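PDB 4NOF: polymeric immunoglobulin receptor from Mus musculus, which binds polymeric immunoglobulins and carries them across epithelial cells, the domain described here being the second of its V-type immunoglobulin-like domains. Local coordinates for residues Pro58-Ile61 with Gly62-Lys65; Ser81-Thr84 with His85-Gly89. All blocks are in the same frame, centred on the assembly; numbering follows the deposited sequence. Where two conformers were deposited one is given.

Interactions 1 and 2 follow each other along one immunoglobulin V-type domain, their centres about 11 Å apart. Interaction 1 (58-65) is the turn leading into strand 64-67, an outer strand of the three-stranded sheet; interaction 2 (81-89) is the loop that leaves strand 75-80 of that sheet and crosses to strand 89-95 of the five-stranded sheet. They meet directly: R63 NH1 forms a salt bridge with D87 OD2 at 2.8 Å, and R63 O lies 2.8 Å from S81 N, a probable backbone hydrogen bond. This arginine-aspartate bridge, familiar from V-set domains, ties the turn to the crossing loop at one end of the sandwich.

Interaction 1. Residues Pro58-Ile61 with Gly62-Lys65; sequences PSYI and GRAK
Y60 and R63 close a type II beta turn: R63 N donates to Y60 O over 2.9 Å, while I61, in an extended conformation, and G62, with a positive phi of 81°, occupy its two corners. That phi suits a residue without a side chain. A64 N, at 3.2 Å from the same Y60 O, adds a weak bond, and the chain then enters strand 64-67. R63 doubles back over the turn. Its chain bends at chi3 (-69°), which brings NH2 over the rim of one face of the Y60 ring and beside the preceding peptide. There NH2 donates to S59 O at 3.0 Å, with the acceptor almost in the guanidinium plane, and NE makes a longer, weak bond to that oxygen. NE also donates to a water, which in turn donates to I61 O at 2.9 Å. NH2 sits 3.6 Å above the plane of the Y60 ring. Elsewhere Y60 CB packs on A64 CB at 4.1 Å, and the ring continues inward to V49 and I80, its OH reaching Y91 OH. Replacing R63 by an alanine is likely to leave S59 O without its guanidinium donors, uncover part of one face of the Y60 ring and deprive D87 of its charged mate. Since NH2 and NE are engaged by S59 O, NE also by the water, while NH1 serves D87 and S81 O, the guanidinium is fixed in rotation; its positive charge is probably balanced in part by the aspartate, and NH2 rests over the ring rim with the two planes 14° apart.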
loop_
_atom_site.group_PDB
_atom_site.type_symbol
_atom_site.label_atom_id
_atom_site.label_comp_id
_atom_site.label_asym_id
_atom_site.label_seq_id
_atom_site.Cartn_x
_atom_site.Cartn_y
_atom_site.Cartn_z
ATOM N N PRO A 58 -0.646 14.058 3.282
ATOM C CA PRO A 58 -1.721 14.757 3.998
ATOM C C PRO A 58 -3.130 14.241 3.757
ATOM O O PRO A 58 -3.989 14.356 4.653
ATOM C CB PRO A 58 -1.640 16.220 3.450
ATOM C CG PRO A 58 -0.356 16.348 2.776
ATOM C CD PRO A 58 0.236 14.961 2.512
ATOM N N SER A 59 -3.381 13.643 2.594
ATOM C CA SER A 59 -4.689 13.060 2.306
ATOM C C SER A 59 -4.997 11.781 3.078
ATOM O O SER A 59 -6.164 11.362 3.123
ATOM C CB SER A 59 -4.856 12.810 0.810
ATOM O OG SER A 59 -4.801 14.052 0.099
ATOM N N TYR A 60 -3.992 11.199 3.724
ATOM C CA TYR A 60 -4.141 9.952 4.466
ATOM C C TYR A 60 -3.790 10.065 5.944
ATOM O O TYR A 60 -3.935 9.119 6.684
ATOM C CB TYR A 60 -3.265 8.878 3.851
ATOM C CG TYR A 60 -3.661 8.394 2.483
ATOM C CD1 TYR A 60 -3.223 9.057 1.341
ATOM C CD2 TYR A 60 -4.426 7.241 2.317
ATOM C CE1 TYR A 60 -3.533 8.587 0.063
ATOM C CE2 TYR A 60 -4.740 6.768 1.041
ATOM C CZ TYR A 60 -4.305 7.446 -0.083
ATOM O OH TYR A 60 -4.583 6.999 -1.380
ATOM N N ILE A 61 -3.336 11.229 6.406
ATOM C CA ILE A 61 -2.915 11.295 7.798
ATOM C C ILE A 61 -4.121 11.039 8.709
ATOM O O ILE A 61 -5.262 11.427 8.399
ATOM C CB ILE A 61 -2.198 12.615 8.156
ATOM C CG1 ILE A 61 -1.519 12.464 9.523
ATOM C CG2 ILE A 61 -3.167 13.761 8.055
ATOM C CD1 ILE A 61 -0.520 13.521 9.905
ATOM N N GLY A 62 -3.863 10.291 9.767
ATOM C CA GLY A 62 -4.921 9.849 10.688
ATOM C C GLY A 62 -5.713 8.636 10.212
ATOM O O GLY A 62 -6.543 8.114 10.959
ATOM N N ARG A 63 -5.478 8.209 8.972
ATOM C CA ARG A 63 -6.205 7.083 8.353
ATOM C C ARG A 63 -5.315 5.935 7.950
ATOM O O ARG A 63 -5.813 4.844 7.696
ATOM C CB ARG A 63 -6.946 7.506 7.069
ATOM C CG ARG A 63 -7.849 8.682 7.192
ATOM C CD ARG A 63 -8.763 8.817 5.977
ATOM N NE ARG A 63 -8.144 9.180 4.716
ATOM C CZ ARG A 63 -8.238 8.455 3.589
ATOM N NH1 ARG A 63 -8.886 7.305 3.593
ATOM N NH2 ARG A 63 -7.681 8.883 2.456
ATOM N N ALA A 64 -4.010 6.166 7.807
ATOM C CA ALA A 64 -3.090 5.159 7.348
ATOM C C ALA A 64 -2.103 4.813 8.460
ATOM O O ALA A 64 -1.595 5.688 9.152
ATOM C CB ALA A 64 -2.333 5.634 6.108
ATOM N N LYS A 65 -1.841 3.529 8.625
ATOM C CA LYS A 65 -0.858 3.087 9.594
ATOM C C LYS A 65 -0.083 1.931 8.989
ATOM O O LYS A 65 -0.659 1.046 8.312
ATOM C CB LYS A 65 -1.538 2.664 10.891
ATOM C CG LYS A 65 -2.278 3.796 11.608
ATOM C CD LYS A 65 -1.319 4.851 12.158
ATOM C CE LYS A 65 -2.035 5.983 12.897
ATOM N NZ LYS A 65 -3.116 6.649 12.103
HETATM O O HOH W 1 -6.869 11.606 6.037
#

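Interaction 2. Residues Ser81-Thr84 with His85-Gly89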
loop_
_atom_site.group_PDB
_atom_site.type_symbol
_atom_site.label_atom_id
_atom_site.label_comp_id
_atom_site.label_asym_id
_atom_site.label_seq_id
_atom_site.Cartn_x
_atom_site.Cartn_y
_atom_site.Cartn_z
ATOM N N SER A 81 -8.016 3.394 6.804
ATOM C CA SER A 81 -9.400 3.475 7.297
ATOM C C SER A 81 -10.211 4.595 6.629
ATOM O O SER A 81 -9.679 5.451 5.944
ATOM C CB SER A 81 -9.386 3.669 8.802
ATOM O OG SER A 81 -8.764 4.879 9.148
ATOM N N HIS A 82 -11.520 4.581 6.866
ATOM C CA HIS A 82 -12.419 5.607 6.348
ATOM C C HIS A 82 -12.247 5.790 4.848
ATOM O O HIS A 82 -12.072 6.893 4.344
ATOM C CB HIS A 82 -12.181 6.936 7.088
ATOM C CG HIS A 82 -12.409 6.834 8.566
ATOM N ND1 HIS A 82 -11.406 7.022 9.493
ATOM C CD2 HIS A 82 -13.514 6.494 9.273
ATOM C CE1 HIS A 82 -11.890 6.832 10.709
ATOM N NE2 HIS A 82 -13.165 6.507 10.604
ATOM N N LEU A 83 -12.292 4.679 4.125
ATOM C CA LEU A 83 -12.057 4.718 2.689
ATOM C C LEU A 83 -12.995 5.653 1.943
ATOM O O LEU A 83 -14.196 5.708 2.253
ATOM C CB LEU A 83 -12.168 3.333 2.111
ATOM C CG LEU A 83 -11.029 2.394 2.520
ATOM C CD1 LEU A 83 -11.394 0.949 2.217
ATOM C CD2 LEU A 83 -9.757 2.783 1.800
ATOM N N THR A 84 -12.423 6.384 0.989
ATOM C CA THR A 84 -13.130 7.275 0.071
ATOM C C THR A 84 -13.024 6.783 -1.367
ATOM O O THR A 84 -12.142 5.982 -1.711
ATOM C CB THR A 84 -12.548 8.707 0.085
ATOM O OG1 THR A 84 -11.211 8.733 -0.447
ATOM C CG2 THR A 84 -12.551 9.274 1.497
ATOM N N HIS A 85 -13.901 7.265 -2.242
ATOM C CA HIS A 85 -13.767 6.837 -3.622
ATOM C C HIS A 85 -12.420 7.261 -4.230
ATOM O O HIS A 85 -11.852 6.560 -5.064
ATOM C CB HIS A 85 -14.920 7.270 -4.518
ATOM C CG HIS A 85 -14.880 6.594 -5.850
ATOM N ND1 HIS A 85 -14.518 7.243 -7.009
ATOM C CD2 HIS A 85 -15.089 5.299 -6.191
ATOM C CE1 HIS A 85 -14.542 6.385 -8.014
ATOM N NE2 HIS A 85 -14.881 5.198 -7.544
ATOM N N ASN A 86 -11.868 8.361 -3.759
ATOM C CA ASN A 86 -10.580 8.820 -4.238
ATOM C C ASN A 86 -9.405 7.904 -3.849
ATOM O O ASN A 86 -8.352 7.985 -4.457
ATOM C CB ASN A 86 -10.308 10.231 -3.742
ATOM C CG ASN A 86 -11.085 11.292 -4.540
ATOM O OD1 ASN A 86 -11.652 11.009 -5.610
ATOM N ND2 ASN A 86 -11.119 12.503 -4.013
ATOM N N ASP A 87 -9.608 7.058 -2.838
ATOM C CA ASP A 87 -8.606 6.048 -2.441
ATOM C C ASP A 87 -8.519 4.909 -3.457
ATOM O O ASP A 87 -7.556 4.167 -3.450
ATOM C CB ASP A 87 -8.925 5.449 -1.065
ATOM C CG ASP A 87 -8.766 6.454 0.085
ATOM O OD1 ASP A 87 -7.859 7.317 -0.000
ATOM O OD2 ASP A 87 -9.529 6.349 1.075
ATOM N N ALA A 88 -9.530 4.735 -4.295
ATOM C CA ALA A 88 -9.504 3.643 -5.249
ATOM C C ALA A 88 -8.372 3.794 -6.227
ATOM O O ALA A 88 -8.032 4.908 -6.651
ATOM C CB ALA A 88 -10.824 3.529 -6.009
ATOM N N GLY A 89 -7.847 2.643 -6.654
ATOM C CA GLY A 89 -6.873 2.597 -7.726
ATOM C C GLY A 89 -5.689 1.712 -7.371
ATOM O O GLY A 89 -5.722 0.942 -6.399
#
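T84 stands just before the short 3-10 segment 85-87, and D87 is its third residue, in the loop between strands 75-80 and 89-95, the E-F crossing of a V-set immunoglobulin domain; the two residues exchange bonds in the reciprocal pattern of a capping box. In one direction T84 N donates to D87 OD2, 2.9 Å away and nearly straight at 168°, approaching from above the carboxylate plane. The return arm, from D87 N to T84 OG1 at 3.3 Å, is weak. Separately, D87 N donates to T84 O at 3.0 Å, the i to i+3 backbone bond of the turn. The first torsion of T84 (chi1 67°) sets OG1 between the backbone N and the carbonyl carbon, where it can take the weak bond from D87 N. OG1 also lies against N86 CB, 3.7 Å away. The turn itself is completed by A88 N bonding to H85 O at 3.1 Å, again the i to i+3 spacing expected of a 3-10 segment. L83, just ahead of the turn, sends CD2 to within 3.6 Å of D87 OD2 and 4.0 Å of D87 CB, giving the buried acid an apolar wall; the leucine also packs on L108 of strand 102-111. OD2 is thus gripped by a backbone N-H of its own loop and by R63, a combination likely to favour the charged form of the acid. Its other oxygen lies beside the Y60 ring. The backbone O of D87 is hydrogen-bonded to Y91 OH. Y91, two positions ahead of disulfide-bonded C93, thereby holds the carbonyl of the residue four earlier and makes the tyrosine corner characteristic of immunoglobulin variable-type domains.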